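Local coordinates for protein mirolysin (Tannerella forsythia, PDB 6R7V) that probably cleaves peptide bonds as a zinc-dependent pappalysin-family metallopeptidase, captured here as a zymogen that a cysteine switch keeps latent, at residues D180-H185 with H207-W212; K201-T206 with A273-F278; H217-D222 with Y266-Y271; A233-Q238 with G260-N265. The protein carries 1 engineered substitution. One frame throughout, in Å; residues are numbered along the deposited sequence. Where two conformers were deposited one is given.

Interaction 1 of 4, residues D180-H185 with H207-W212. Engineered in segment 207-212: A208 (natural residue Glu). With ZN (zinc ion), chain D.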
loop_
_atom_site.group_PDB
_atom_site.type_symbol
_atom_site.label_atom_id
_atom_site.label_comp_id
_atom_site.label_asym_id
_atom_site.label_seq_id
_atom_site.Cartn_x
_atom_site.Cartn_y
_atom_site.Cartn_z
ATOM N N ASP A 180 -12.693 0.781 0.410
ATOM C CA ASP A 180 -11.417 0.866 1.087
ATOM C C ASP A 180 -10.626 -0.436 0.908
ATOM O O ASP A 180 -11.199 -1.536 0.939
ATOM C CB ASP A 180 -11.592 1.192 2.579
ATOM C CG ASP A 180 -10.259 1.355 3.291
ATOM O OD1 ASP A 180 -9.430 2.170 2.823
ATOM O OD2 ASP A 180 -10.025 0.627 4.253
ATOM N N GLY A 181 -9.330 -0.310 0.627
ATOM C CA GLY A 181 -8.481 -1.461 0.396
ATOM C C GLY A 181 -7.533 -1.216 -0.740
ATOM O O GLY A 181 -7.277 -0.045 -1.116
ATOM N N VAL A 182 -6.972 -2.330 -1.274
ATOM C CA VAL A 182 -5.967 -2.212 -2.333
ATOM C C VAL A 182 -6.228 -3.220 -3.426
ATOM O O VAL A 182 -6.835 -4.285 -3.197
ATOM C CB VAL A 182 -4.493 -2.293 -1.839
ATOM C CG1 VAL A 182 -4.208 -1.279 -0.721
ATOM C CG2 VAL A 182 -4.113 -3.700 -1.395
ATOM N N VAL A 183 -5.848 -2.840 -4.658
ATOM C CA VAL A 183 -6.060 -3.674 -5.850
ATOM C C VAL A 183 -4.699 -3.875 -6.493
ATOM O O VAL A 183 -3.971 -2.883 -6.729
ATOM C CB VAL A 183 -7.048 -3.010 -6.842
ATOM C CG1 VAL A 183 -7.316 -3.925 -8.031
ATOM C CG2 VAL A 183 -8.378 -2.645 -6.169
ATOM N N ILE A 184 -4.349 -5.144 -6.801
ATOM C CA ILE A 184 -3.062 -5.451 -7.397
ATOM C C ILE A 184 -3.234 -6.234 -8.688
ATOM O O ILE A 184 -4.031 -7.176 -8.737
ATOM C CB ILE A 184 -2.155 -6.246 -6.402
ATOM C CG1 ILE A 184 -2.054 -5.618 -4.971
ATOM C CG2 ILE A 184 -0.707 -6.429 -6.997
ATOM C CD1 ILE A 184 -1.332 -4.188 -4.983
ATOM N N HIS A 185 -2.405 -5.936 -9.697
ATOM C CA HIS A 185 -2.434 -6.701 -10.951
ATOM C C HIS A 185 -1.975 -8.108 -10.650
ATOM O O HIS A 185 -0.949 -8.292 -9.991
ATOM C CB HIS A 185 -1.477 -6.030 -11.939
ATOM C CG HIS A 185 -1.633 -6.477 -13.355
ATOM N ND1 HIS A 185 -1.487 -7.797 -13.718
ATOM C CD2 HIS A 185 -1.994 -5.757 -14.441
ATOM C CE1 HIS A 185 -1.728 -7.840 -15.023
ATOM N NE2 HIS A 185 -2.063 -6.647 -15.501
ATOM N N HIS A 207 4.025 -1.299 -1.600
ATOM C CA HIS A 207 3.828 0.101 -1.964
ATOM C C HIS A 207 2.338 0.501 -1.794
ATOM O O HIS A 207 2.046 1.556 -1.209
ATOM C CB HIS A 207 4.295 0.241 -3.417
ATOM C CG HIS A 207 4.065 1.572 -4.049
ATOM N ND1 HIS A 207 5.108 2.450 -4.276
ATOM C CD2 HIS A 207 2.922 2.103 -4.546
ATOM C CE1 HIS A 207 4.568 3.485 -4.894
ATOM N NE2 HIS A 207 3.246 3.324 -5.054
ATOM N N ALA A 208 1.407 -0.328 -2.311
ATOM C CA ALA A 208 -0.030 -0.010 -2.234
ATOM C C ALA A 208 -0.495 0.007 -0.802
ATOM O O ALA A 208 -1.296 0.873 -0.429
ATOM C CB ALA A 208 -0.838 -1.030 -3.016
ATOM N N VAL A 209 -0.052 -0.968 0.007
ATOM C CA VAL A 209 -0.451 -1.007 1.426
ATOM C C VAL A 209 0.113 0.254 2.133
ATOM O O VAL A 209 -0.572 0.815 2.998
ATOM C CB VAL A 209 -0.038 -2.350 2.106
ATOM C CG1 VAL A 209 -0.250 -2.323 3.617
ATOM C CG2 VAL A 209 -0.797 -3.518 1.483
ATOM N N GLY A 210 1.302 0.729 1.718
ATOM C CA GLY A 210 1.818 1.987 2.246
ATOM C C GLY A 210 0.814 3.105 2.008
ATOM O O GLY A 210 0.530 3.866 2.922
ATOM N N HIS A 211 0.233 3.225 0.775
ATOM C CA HIS A 211 -0.827 4.250 0.555
ATOM C C HIS A 211 -2.074 4.017 1.422
ATOM O O HIS A 211 -2.648 4.979 1.938
ATOM C CB HIS A 211 -1.284 4.257 -0.897
ATOM C CG HIS A 211 -0.262 4.683 -1.920
ATOM N ND1 HIS A 211 0.386 5.907 -1.853
ATOM C CD2 HIS A 211 0.079 4.082 -3.080
ATOM C CE1 HIS A 211 1.103 6.006 -2.970
ATOM N NE2 HIS A 211 0.931 4.953 -3.741
ATOM N N TRP A 212 -2.499 2.755 1.564
ATOM C CA TRP A 212 -3.659 2.457 2.420
ATOM C C TRP A 212 -3.386 2.869 3.891
ATOM O O TRP A 212 -4.337 3.138 4.651
ATOM C CB TRP A 212 -3.936 0.957 2.268
ATOM C CG TRP A 212 -5.099 0.446 3.050
ATOM C CD1 TRP A 212 -6.427 0.591 2.752
ATOM C CD2 TRP A 212 -5.027 -0.344 4.228
ATOM N NE1 TRP A 212 -7.187 -0.034 3.707
ATOM C CE2 TRP A 212 -6.354 -0.582 4.655
ATOM C CE3 TRP A 212 -3.967 -0.835 4.996
ATOM C CZ2 TRP A 212 -6.645 -1.349 5.796
ATOM C CZ3 TRP A 212 -4.252 -1.580 6.126
ATOM C CH2 TRP A 212 -5.578 -1.799 6.539
HETATM ZN ZN ZN D . 1.766 4.601 -5.569
#
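Strand-on-helix packing in the buried centre of the catalytic domain brings V182 and I184 of the mixed sheet against A208 and W212 of helix 203-212. The axes of strand 182-185 and of the helical segment 207-212 run nearly antiparallel (166°) and approach to 8.7 Å. V182 and W212 bury the most surface. In the conformer given, the CG1 branch of V182, anti to the carbonyl carbon, lies 3.6 Å from A208 O and 3.7 Å from W212 CB, while CG2 faces V209 more loosely. Two residues on, the CD1 end of I184 rests 3.8 Å from A208 CB. A208 is an engineered residue that stands where the natural sequence has glutamate, so this methyl contact belongs to the variant.

The far end of the contact is polar. The indole of W212 stands out from the helix with CG anti to its backbone N (-179°), which carries NE1 to the carboxylate of D180. NE1 donates to D180 OD2 over 3.0 Å, arriving from above the carboxylate plane. The planes of carboxylate and indole are inclined by only 24°. R297 shares this corner: it forms a salt bridge with D180 OD2 and a cation-pi contact with the W212 ring.

From another part of the helix surface, H207 and H211, one turn apart, each give NE2 to the zinc ion at 2.0 Å, and H217 and C6 complete the site. Such a helix packed on the sheet is the active-site helix of zincins, and H217 as third histidine gives the metzincin pattern.

Interaction 2 of 4, residues K201-T206 with A273-F278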
loop_
_atom_site.group_PDB
_atom_site.type_symbol
_atom_site.label_atom_id
_atom_site.label_comp_id
_atom_site.label_asym_id
_atom_site.label_seq_id
_atom_site.Cartn_x
_atom_site.Cartn_y
_atom_site.Cartn_z
ATOM N N LYS A 201 8.813 -9.350 -6.720
ATOM C CA LYS A 201 9.223 -9.592 -5.336
ATOM C C LYS A 201 8.144 -9.136 -4.352
ATOM O O LYS A 201 8.418 -9.057 -3.148
ATOM C CB LYS A 201 10.584 -8.937 -5.003
ATOM C CG LYS A 201 11.732 -9.337 -5.932
ATOM C CD LYS A 201 12.053 -10.805 -5.753
ATOM C CE LYS A 201 13.166 -11.310 -6.649
ATOM N NZ LYS A 201 13.371 -12.748 -6.385
ATOM N N GLY A 202 6.922 -8.910 -4.855
ATOM C CA GLY A 202 5.787 -8.550 -4.011
ATOM C C GLY A 202 5.789 -7.124 -3.519
ATOM O O GLY A 202 4.998 -6.795 -2.615
ATOM N N ARG A 203 6.613 -6.242 -4.134
ATOM C CA ARG A 203 6.653 -4.863 -3.636
ATOM C C ARG A 203 5.538 -3.983 -4.190
ATOM O O ARG A 203 5.333 -2.894 -3.669
ATOM C CB ARG A 203 8.026 -4.200 -3.871
ATOM C CG ARG A 203 8.956 -4.344 -2.683
ATOM C CD ARG A 203 9.333 -5.786 -2.355
ATOM N NE ARG A 203 10.062 -5.842 -1.086
ATOM C CZ ARG A 203 11.385 -5.854 -0.996
ATOM N NH1 ARG A 203 12.137 -5.779 -2.092
ATOM N NH2 ARG A 203 11.973 -5.891 0.194
ATOM N N THR A 204 4.828 -4.390 -5.233
ATOM C CA THR A 204 3.678 -3.607 -5.693
ATOM C C THR A 204 2.677 -3.530 -4.526
ATOM O O THR A 204 2.150 -2.453 -4.210
ATOM C CB THR A 204 3.063 -4.191 -6.975
ATOM O OG1 THR A 204 4.077 -4.192 -7.988
ATOM C CG2 THR A 204 1.878 -3.386 -7.459
ATOM N N ALA A 205 2.445 -4.659 -3.846
ATOM C CA ALA A 205 1.519 -4.606 -2.707
ATOM C C ALA A 205 2.124 -3.891 -1.506
ATOM O O ALA A 205 1.386 -3.227 -0.801
ATOM C CB ALA A 205 1.076 -6.017 -2.310
ATOM N N THR A 206 3.451 -4.017 -1.259
ATOM C CA THR A 206 4.033 -3.251 -0.141
ATOM C C THR A 206 3.792 -1.764 -0.353
ATOM O O THR A 206 3.352 -1.057 0.573
ATOM C CB THR A 206 5.550 -3.518 -0.050
ATOM O OG1 THR A 206 5.680 -4.912 0.273
ATOM C CG2 THR A 206 6.224 -2.718 1.070
ATOM N N ALA A 273 13.217 -5.434 -6.738
ATOM C CA ALA A 273 14.468 -5.904 -6.150
ATOM C C ALA A 273 15.406 -4.760 -5.744
ATOM O O ALA A 273 16.398 -5.026 -5.053
ATOM C CB ALA A 273 15.178 -6.852 -7.103
ATOM N N CYS A 274 15.095 -3.526 -6.145
ATOM C CA CYS A 274 15.983 -2.439 -5.767
ATOM C C CYS A 274 15.367 -1.581 -4.634
ATOM O O CYS A 274 16.012 -0.650 -4.169
ATOM C CB CYS A 274 16.382 -1.635 -6.996
ATOM S SG CYS A 274 17.142 -2.668 -8.282
ATOM N N MET A 275 14.193 -1.979 -4.100
ATOM C CA MET A 275 13.585 -1.370 -2.930
ATOM C C MET A 275 13.953 -2.131 -1.681
ATOM O O MET A 275 14.079 -3.362 -1.712
ATOM C CB MET A 275 12.070 -1.370 -3.032
ATOM C CG MET A 275 11.568 -0.555 -4.153
ATOM S SD MET A 275 9.762 -0.700 -4.262
ATOM C CE MET A 275 9.445 0.882 -5.107
ATOM N N ASN A 276 14.046 -1.436 -0.547
ATOM C CA ASN A 276 14.403 -2.177 0.658
ATOM C C ASN A 276 14.156 -1.416 1.974
ATOM O O ASN A 276 14.589 -1.914 3.015
ATOM C CB ASN A 276 15.878 -2.659 0.604
ATOM C CG ASN A 276 16.798 -1.539 0.203
ATOM O OD1 ASN A 276 16.837 -0.503 0.860
ATOM N ND2 ASN A 276 17.525 -1.703 -0.911
ATOM N N LEU A 277 13.415 -0.275 1.962
ATOM C CA LEU A 277 13.091 0.331 3.254
ATOM C C LEU A 277 11.891 1.225 3.233
ATOM O O LEU A 277 11.501 1.817 2.198
ATOM C CB LEU A 277 14.273 1.145 3.888
ATOM C CG LEU A 277 14.427 2.604 3.414
ATOM C CD1 LEU A 277 15.329 3.397 4.378
ATOM C CD2 LEU A 277 15.018 2.692 2.011
ATOM N N PHE A 278 11.303 1.321 4.450
ATOM C CA PHE A 278 10.488 2.434 4.898
ATOM C C PHE A 278 11.346 3.225 5.842
ATOM O O PHE A 278 12.224 2.633 6.480
ATOM C CB PHE A 278 9.215 2.011 5.652
ATOM C CG PHE A 278 8.106 1.406 4.816
ATOM C CD1 PHE A 278 7.407 2.176 3.883
ATOM C CD2 PHE A 278 7.696 0.092 5.037
ATOM C CE1 PHE A 278 6.335 1.627 3.172
ATOM C CE2 PHE A 278 6.636 -0.457 4.313
ATOM C CZ PHE A 278 5.987 0.307 3.367
#
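R203 and T206 of helix 203-212, which meet M275 and F278 of 273-278, also share a grip on one polar atom: D77 OD2 takes a salt bridge from R203 NE and a hydrogen bond from T206 OG1. A second carboxylate, that of D84, takes R203 NH2. Between such anchors the guanidinium is brought beside the backbone of M275, with R203 NH1 3.1 Å from M275 O.

The aliphatic part of R203 has a different task. CB and CG lie beside the thioether of M275, with SD 3.9 Å from R203 CB, while the bend at chi2 (63°) turns the chain beyond CG, and with it the guanidinium, toward M275 O. The two chains run side by side in opposite senses, the methionine being extended beyond CG. In the fold, this joins the start of the metzincin active-site helix, which G202 precedes at the N-cap, to the loop that follows the short strand 269-270. C274 ties that loop to C245 by a disulfide.

One turn further along, T206 divides its two branches. OG1 is spent on the shared carboxylate, whereas CG2, anti to the backbone N, meets the ring of F278 at 3.8 Å from CZ and 4.0 Å from CE2. At the other end, K201 CG lies 4.3 Å from A273 N, while the rest of the lysine leads away from 273-278.

Interaction 3 of 4, residues H217-D222 with Y266-Y271. With CA (calcium ion), chain B; ZN (zinc ion), chain D.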
loop_
_atom_site.group_PDB
_atom_site.type_symbol
_atom_site.label_atom_id
_atom_site.label_comp_id
_atom_site.label_asym_id
_atom_site.label_seq_id
_atom_site.Cartn_x
_atom_site.Cartn_y
_atom_site.Cartn_z
ATOM N N HIS A 217 3.615 9.086 -2.493
ATOM C CA HIS A 217 4.823 8.960 -3.304
ATOM C C HIS A 217 5.907 9.874 -2.790
ATOM O O HIS A 217 5.651 11.049 -2.495
ATOM C CB HIS A 217 4.509 9.288 -4.741
ATOM C CG HIS A 217 3.665 8.240 -5.371
ATOM N ND1 HIS A 217 2.766 8.550 -6.353
ATOM C CD2 HIS A 217 3.593 6.914 -5.113
ATOM C CE1 HIS A 217 2.188 7.410 -6.694
ATOM N NE2 HIS A 217 2.619 6.400 -5.950
ATOM N N ILE A 218 7.125 9.329 -2.698
ATOM C CA ILE A 218 8.224 10.022 -2.028
ATOM C C ILE A 218 8.608 11.354 -2.727
ATOM O O ILE A 218 9.083 12.285 -2.077
ATOM C CB ILE A 218 9.428 9.071 -1.916
ATOM C CG1 ILE A 218 10.529 9.656 -1.033
ATOM C CG2 ILE A 218 9.973 8.662 -3.307
ATOM C CD1 ILE A 218 11.541 8.605 -0.569
ATOM N N TRP A 219 8.396 11.435 -4.039
ATOM C CA TRP A 219 8.756 12.653 -4.777
ATOM C C TRP A 219 7.659 13.738 -4.757
ATOM O O TRP A 219 7.873 14.824 -5.324
ATOM C CB TRP A 219 9.149 12.327 -6.221
ATOM C CG TRP A 219 8.005 11.911 -7.072
ATOM C CD1 TRP A 219 7.254 12.701 -7.888
ATOM C CD2 TRP A 219 7.448 10.593 -7.159
ATOM N NE1 TRP A 219 6.246 11.956 -8.464
ATOM C CE2 TRP A 219 6.352 10.658 -8.046
ATOM C CE3 TRP A 219 7.808 9.348 -6.622
ATOM C CZ2 TRP A 219 5.580 9.535 -8.372
ATOM C CZ3 TRP A 219 7.035 8.239 -6.932
ATOM C CH2 TRP A 219 5.948 8.335 -7.826
ATOM N N GLY A 220 6.517 13.474 -4.131
ATOM C CA GLY A 220 5.501 14.514 -3.977
ATOM C C GLY A 220 4.492 14.718 -5.089
ATOM O O GLY A 220 3.716 15.671 -5.023
ATOM N N ASP A 221 4.472 13.822 -6.092
ATOM C CA ASP A 221 3.506 13.834 -7.184
ATOM C C ASP A 221 3.403 15.225 -7.789
ATOM O O ASP A 221 2.308 15.754 -7.950
ATOM C CB ASP A 221 2.127 13.367 -6.650
ATOM C CG ASP A 221 2.096 11.884 -6.338
ATOM O OD1 ASP A 221 2.520 11.102 -7.193
ATOM O OD2 ASP A 221 1.651 11.518 -5.220
ATOM N N ASP A 222 4.552 15.840 -8.111
ATOM C CA ASP A 222 4.545 17.225 -8.543
ATOM C C ASP A 222 5.206 17.437 -9.878
ATOM O O ASP A 222 5.636 18.559 -10.187
ATOM C CB ASP A 222 5.261 18.053 -7.468
ATOM C CG ASP A 222 6.640 17.528 -7.084
ATOM O OD1 ASP A 222 7.168 16.643 -7.793
ATOM O OD2 ASP A 222 7.177 17.979 -6.074
ATOM N N TYR A 266 10.158 2.130 -0.536
ATOM C CA TYR A 266 9.028 1.460 -1.191
ATOM C C TYR A 266 8.051 2.410 -1.861
ATOM O O TYR A 266 7.296 1.961 -2.744
ATOM C CB TYR A 266 8.241 0.627 -0.165
ATOM C CG TYR A 266 9.072 -0.454 0.513
ATOM C CD1 TYR A 266 9.731 -1.422 -0.227
ATOM C CD2 TYR A 266 9.220 -0.482 1.895
ATOM C CE1 TYR A 266 10.548 -2.373 0.382
ATOM C CE2 TYR A 266 10.000 -1.458 2.519
ATOM C CZ TYR A 266 10.670 -2.386 1.756
ATOM O OH TYR A 266 11.453 -3.331 2.363
ATOM N N MET A 267 8.034 3.691 -1.475
ATOM C CA MET A 267 7.096 4.644 -2.040
ATOM C C MET A 267 7.647 5.373 -3.267
ATOM O O MET A 267 7.059 6.359 -3.702
ATOM C CB MET A 267 6.646 5.648 -0.969
ATOM C CG MET A 267 5.954 4.955 0.232
ATOM S SD MET A 267 4.727 3.653 -0.173
ATOM C CE MET A 267 3.488 4.635 -1.074
ATOM N N ASP A 268 8.724 4.840 -3.863
ATOM C CA ASP A 268 9.199 5.343 -5.151
ATOM C C ASP A 268 8.613 4.412 -6.241
ATOM O O ASP A 268 7.718 3.607 -5.952
ATOM C CB ASP A 268 10.756 5.441 -5.196
ATOM C CG ASP A 268 11.273 6.527 -6.149
ATOM O OD1 ASP A 268 10.576 6.837 -7.136
ATOM O OD2 ASP A 268 12.351 7.070 -5.895
ATOM N N TYR A 269 9.082 4.545 -7.503
ATOM C CA TYR A 269 8.598 3.755 -8.640
ATOM C C TYR A 269 9.652 2.795 -9.163
ATOM O O TYR A 269 9.546 2.305 -10.289
ATOM C CB TYR A 269 8.124 4.659 -9.794
ATOM C CG TYR A 269 6.708 5.187 -9.722
ATOM C CD1 TYR A 269 5.838 4.785 -8.705
ATOM C CD2 TYR A 269 6.218 6.043 -10.703
ATOM C CE1 TYR A 269 4.510 5.211 -8.686
ATOM C CE2 TYR A 269 4.902 6.490 -10.683
ATOM C CZ TYR A 269 4.047 6.060 -9.681
ATOM O OH TYR A 269 2.760 6.537 -9.643
ATOM N N THR A 270 10.667 2.507 -8.350
ATOM C CA THR A 270 11.753 1.630 -8.753
ATOM C C THR A 270 11.343 0.139 -8.795
ATOM O O THR A 270 10.282 -0.238 -8.268
ATOM C CB THR A 270 12.936 1.845 -7.821
ATOM O OG1 THR A 270 12.464 1.864 -6.488
ATOM C CG2 THR A 270 13.661 3.154 -8.121
ATOM N N TYR A 271 12.189 -0.700 -9.414
ATOM C CA TYR A 271 11.975 -2.146 -9.490
ATOM C C TYR A 271 11.894 -2.765 -8.118
ATOM O O TYR A 271 12.589 -2.319 -7.213
ATOM C CB TYR A 271 13.123 -2.830 -10.222
ATOM C CG TYR A 271 13.231 -2.615 -11.708
ATOM C CD1 TYR A 271 12.161 -2.100 -12.444
ATOM C CD2 TYR A 271 14.372 -2.994 -12.392
ATOM C CE1 TYR A 271 12.249 -1.947 -13.833
ATOM C CE2 TYR A 271 14.463 -2.868 -13.773
ATOM C CZ TYR A 271 13.405 -2.332 -14.488
ATOM O OH TYR A 271 13.548 -2.194 -15.856
HETATM CA CA CA B . 9.047 16.563 -6.234
HETATM ZN ZN ZN D . 1.766 4.601 -5.569
HETATM O O HOH W 1 9.256 17.438 -4.031
#
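W219 turns its CG into the position between its own backbone N and carbonyl carbon (chi1 71°), and Y269 keeps CG anti to its carbonyl carbon; these torsions carry the indole and the phenol to each other beside H217. The outer corner of the indole, CH2, sits 3.3 Å above the plane of the Y269 ring and over its centre, an edge-to-face stack with planes at 66°. Y269 in turn presents an edge to the face of H217, its CE1 3.5 Å from H217 NE2 and the two ring planes at 71°. The three rings thus form a closed aromatic cluster, for W219 CH2 also lies over the H217 ring, toward its rim.

The backbones join where I218 N donates to M267 O at 3.1 Å, the donor lying above the carbonyl plane. H217 to G220 form a type I beta turn. I218 CG2 leans on the carboxylate of D268, whose OD1 accepts Y269 N at 2.8 Å.

W219 O binds calcium at 2.3 Å and D222 chelates the same ion with both carboxylate oxygens, in company with S225, Q238 and G239. M267 touches H207 and H211, consistent with the Met-turn methionine of metzincins. Y269 OH bonds to E9.

H217 is held at both nitrogens. ND1 donates to the syn lone pair of D221 OD1 at 2.7 Å, in the ring plane, leaving NE2 to bind zinc at 2.0 Å. Together with the zinc bond, this carboxylate holds the rotation of the imidazole, and it would be expected to strengthen NE2 as a zinc donor.

Interaction 4 of 4, residues A233-Q238 with G260-N265. With CA (calcium ion), chain C; CA (calcium ion), chain B.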
loop_
_atom_site.group_PDB
_atom_site.type_symbol
_atom_site.label_atom_id
_atom_site.label_comp_id
_atom_site.label_asym_id
_atom_site.label_seq_id
_atom_site.Cartn_x
_atom_site.Cartn_y
_atom_site.Cartn_z
ATOM N N ALA A 233 9.490 14.155 7.009
ATOM C CA ALA A 233 10.731 14.911 7.071
ATOM C C ALA A 233 11.999 14.079 6.791
ATOM O O ALA A 233 12.966 14.628 6.239
ATOM C CB ALA A 233 10.850 15.577 8.441
ATOM N N ASP A 234 11.993 12.754 7.113
ATOM C CA ASP A 234 13.238 12.008 6.933
ATOM C C ASP A 234 13.348 11.348 5.538
ATOM O O ASP A 234 14.367 10.699 5.259
ATOM C CB ASP A 234 13.480 11.008 8.056
ATOM C CG ASP A 234 12.475 9.900 8.150
ATOM O OD1 ASP A 234 11.598 9.815 7.263
ATOM O OD2 ASP A 234 12.592 9.072 9.087
ATOM N N THR A 235 12.372 11.595 4.623
ATOM C CA THR A 235 12.552 11.199 3.237
ATOM C C THR A 235 13.082 12.464 2.526
ATOM O O THR A 235 12.400 13.514 2.535
ATOM C CB THR A 235 11.276 10.636 2.597
ATOM O OG1 THR A 235 10.231 11.583 2.832
ATOM C CG2 THR A 235 10.919 9.275 3.141
ATOM N N PRO A 236 14.302 12.397 1.943
ATOM C CA PRO A 236 14.854 13.589 1.257
ATOM C C PRO A 236 13.907 14.148 0.204
ATOM O O PRO A 236 13.279 13.371 -0.516
ATOM C CB PRO A 236 16.113 13.054 0.582
ATOM C CG PRO A 236 16.520 11.852 1.413
ATOM C CD PRO A 236 15.215 11.234 1.852
ATOM N N ASN A 237 13.814 15.489 0.107
ATOM C CA ASN A 237 13.030 16.155 -0.928
ATOM C C ASN A 237 13.511 15.648 -2.267
ATOM O O ASN A 237 14.717 15.544 -2.515
ATOM C CB ASN A 237 13.177 17.666 -0.836
ATOM C CG ASN A 237 12.188 18.456 -1.645
ATOM O OD1 ASN A 237 11.392 17.924 -2.413
ATOM N ND2 ASN A 237 12.223 19.766 -1.492
ATOM N N GLN A 238 12.591 15.274 -3.120
ATOM C CA GLN A 238 12.954 14.601 -4.355
ATOM C C GLN A 238 12.192 15.223 -5.518
ATOM O O GLN A 238 11.037 15.583 -5.346
ATOM C CB GLN A 238 12.611 13.096 -4.173
ATOM C CG GLN A 238 12.876 12.193 -5.379
ATOM C CD GLN A 238 12.678 10.727 -5.070
ATOM O OE1 GLN A 238 12.996 10.235 -3.990
ATOM N NE2 GLN A 238 12.135 9.997 -6.009
ATOM N N GLY A 260 21.903 11.871 -1.363
ATOM C CA GLY A 260 20.922 12.056 -2.431
ATOM C C GLY A 260 19.509 11.612 -2.089
ATOM O O GLY A 260 19.063 11.713 -0.944
ATOM N N VAL A 261 18.786 11.126 -3.099
ATOM C CA VAL A 261 17.390 10.740 -2.927
ATOM C C VAL A 261 17.246 9.259 -2.610
ATOM O O VAL A 261 18.040 8.420 -3.008
ATOM C CB VAL A 261 16.531 11.185 -4.128
ATOM C CG1 VAL A 261 16.622 12.708 -4.344
ATOM C CG2 VAL A 261 16.883 10.423 -5.410
ATOM N N MET A 262 16.216 8.943 -1.843
ATOM C CA MET A 262 15.998 7.583 -1.348
ATOM C C MET A 262 15.197 6.757 -2.362
ATOM O O MET A 262 14.021 6.402 -2.151
ATOM C CB MET A 262 15.272 7.677 -0.003
ATOM C CG MET A 262 15.513 6.529 0.865
ATOM S SD MET A 262 14.581 6.800 2.389
ATOM C CE MET A 262 15.773 7.601 3.429
ATOM N N PHE A 263 15.845 6.446 -3.492
ATOM C CA PHE A 263 15.162 5.745 -4.587
ATOM C C PHE A 263 14.820 4.305 -4.239
ATOM O O PHE A 263 14.027 3.697 -4.955
ATOM C CB PHE A 263 15.999 5.792 -5.867
ATOM C CG PHE A 263 17.355 5.146 -5.752
ATOM C CD1 PHE A 263 17.498 3.764 -5.850
ATOM C CD2 PHE A 263 18.489 5.917 -5.524
ATOM C CE1 PHE A 263 18.752 3.168 -5.743
ATOM C CE2 PHE A 263 19.740 5.321 -5.425
ATOM C CZ PHE A 263 19.865 3.953 -5.520
ATOM N N MET A 264 15.392 3.772 -3.146
ATOM C CA MET A 264 15.131 2.400 -2.680
ATOM C C MET A 264 13.987 2.358 -1.631
ATOM O O MET A 264 13.721 1.313 -1.037
ATOM C CB MET A 264 16.414 1.710 -2.178
ATOM C CG MET A 264 17.039 2.234 -0.883
ATOM S SD MET A 264 17.549 3.972 -0.828
ATOM C CE MET A 264 18.772 4.003 -2.136
ATOM N N ASN A 265 13.340 3.493 -1.421
ATOM C CA ASN A 265 12.142 3.563 -0.574
ATOM C C ASN A 265 11.005 2.867 -1.285
ATOM O O ASN A 265 10.848 3.024 -2.502
ATOM C CB ASN A 265 11.790 5.018 -0.313
ATOM C CG ASN A 265 10.771 5.156 0.801
ATOM O OD1 ASN A 265 9.569 5.080 0.565
ATOM N ND2 ASN A 265 11.245 5.303 2.038
HETATM CA CA CA C . 10.001 14.050 2.398
HETATM CA CA CA B . 9.047 16.563 -6.234
HETATM O O HOH W 2 14.079 10.819 -1.529
HETATM O O HOH W 3 10.610 13.096 0.194
HETATM O O HOH W 1 9.256 17.438 -4.031
HETATM O O HOH W 4 9.051 15.519 0.530
HETATM O O HOH W 5 11.200 16.076 2.624
HETATM O O HOH W 6 8.403 15.837 3.271
#
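P236 and Q238 meet G260, V261 and M262 without a direct hydrogen bond between the two segments. The proline ring lies against the opposite backbone, with CG 3.5 Å from G260 O, and its CD touches the terminal methyl of M262, P236 CD to M262 CE being 4.0 Å. Q238 holds its CG anti to the backbone N (178°) and continues extended, which lays its chain across V261, CG 3.9 Å from V261 CG1.

The polar link is made by water. Water 2 donates to P236 O and to Q238 OE1, the latter at 2.8 Å, and accepts M262 N at 2.9 Å, so a single molecule serves three polar groups of the two segments. The other end of the Q238 amide is fixed from outside, NE2 bonding to D268 OD2.

Each partner is set by its own turn or metal. M262 sits at the centre of an inverse gamma turn and opens a type I beta turn to N265. On the opposing segment T235 binds one calcium through both O and OG1 at 2.5 Å, beside D230, I232 and four waters. Q238 O binds the second calcium at 2.4 Å, and N237 OD1 lies within hydrogen-bonding range (2.7 Å) of water 1 on that ion, though other acceptors compete for this water. Irregular chain pinned by two calcium ions and laid against the approach to the Met-turn characterises this part of the mirolysin catalytic domain.

How the interactions relate
Interactions 1 and 2 share helix 203-212, the first packing it on the sheet at the centre of the molecule, the second tying its beginning to the loop beyond the Met-turn. Interaction 3 adds the third histidine to the zinc site, and H207 ND1 bonds to Y266 O between it and interaction 1. Interaction 4, farthest from the centre, with a few of its residues only partly covered, shares a calcium and a water with interaction 3, and D268 joins the two through Q238. Interaction 1 is largely apolar, interaction 2 mixed, whereas interactions 3 and 4 depend more on metals, aromatic stacking and water. Along the sequence, interaction 4 nests within interaction 3, and both within interaction 2.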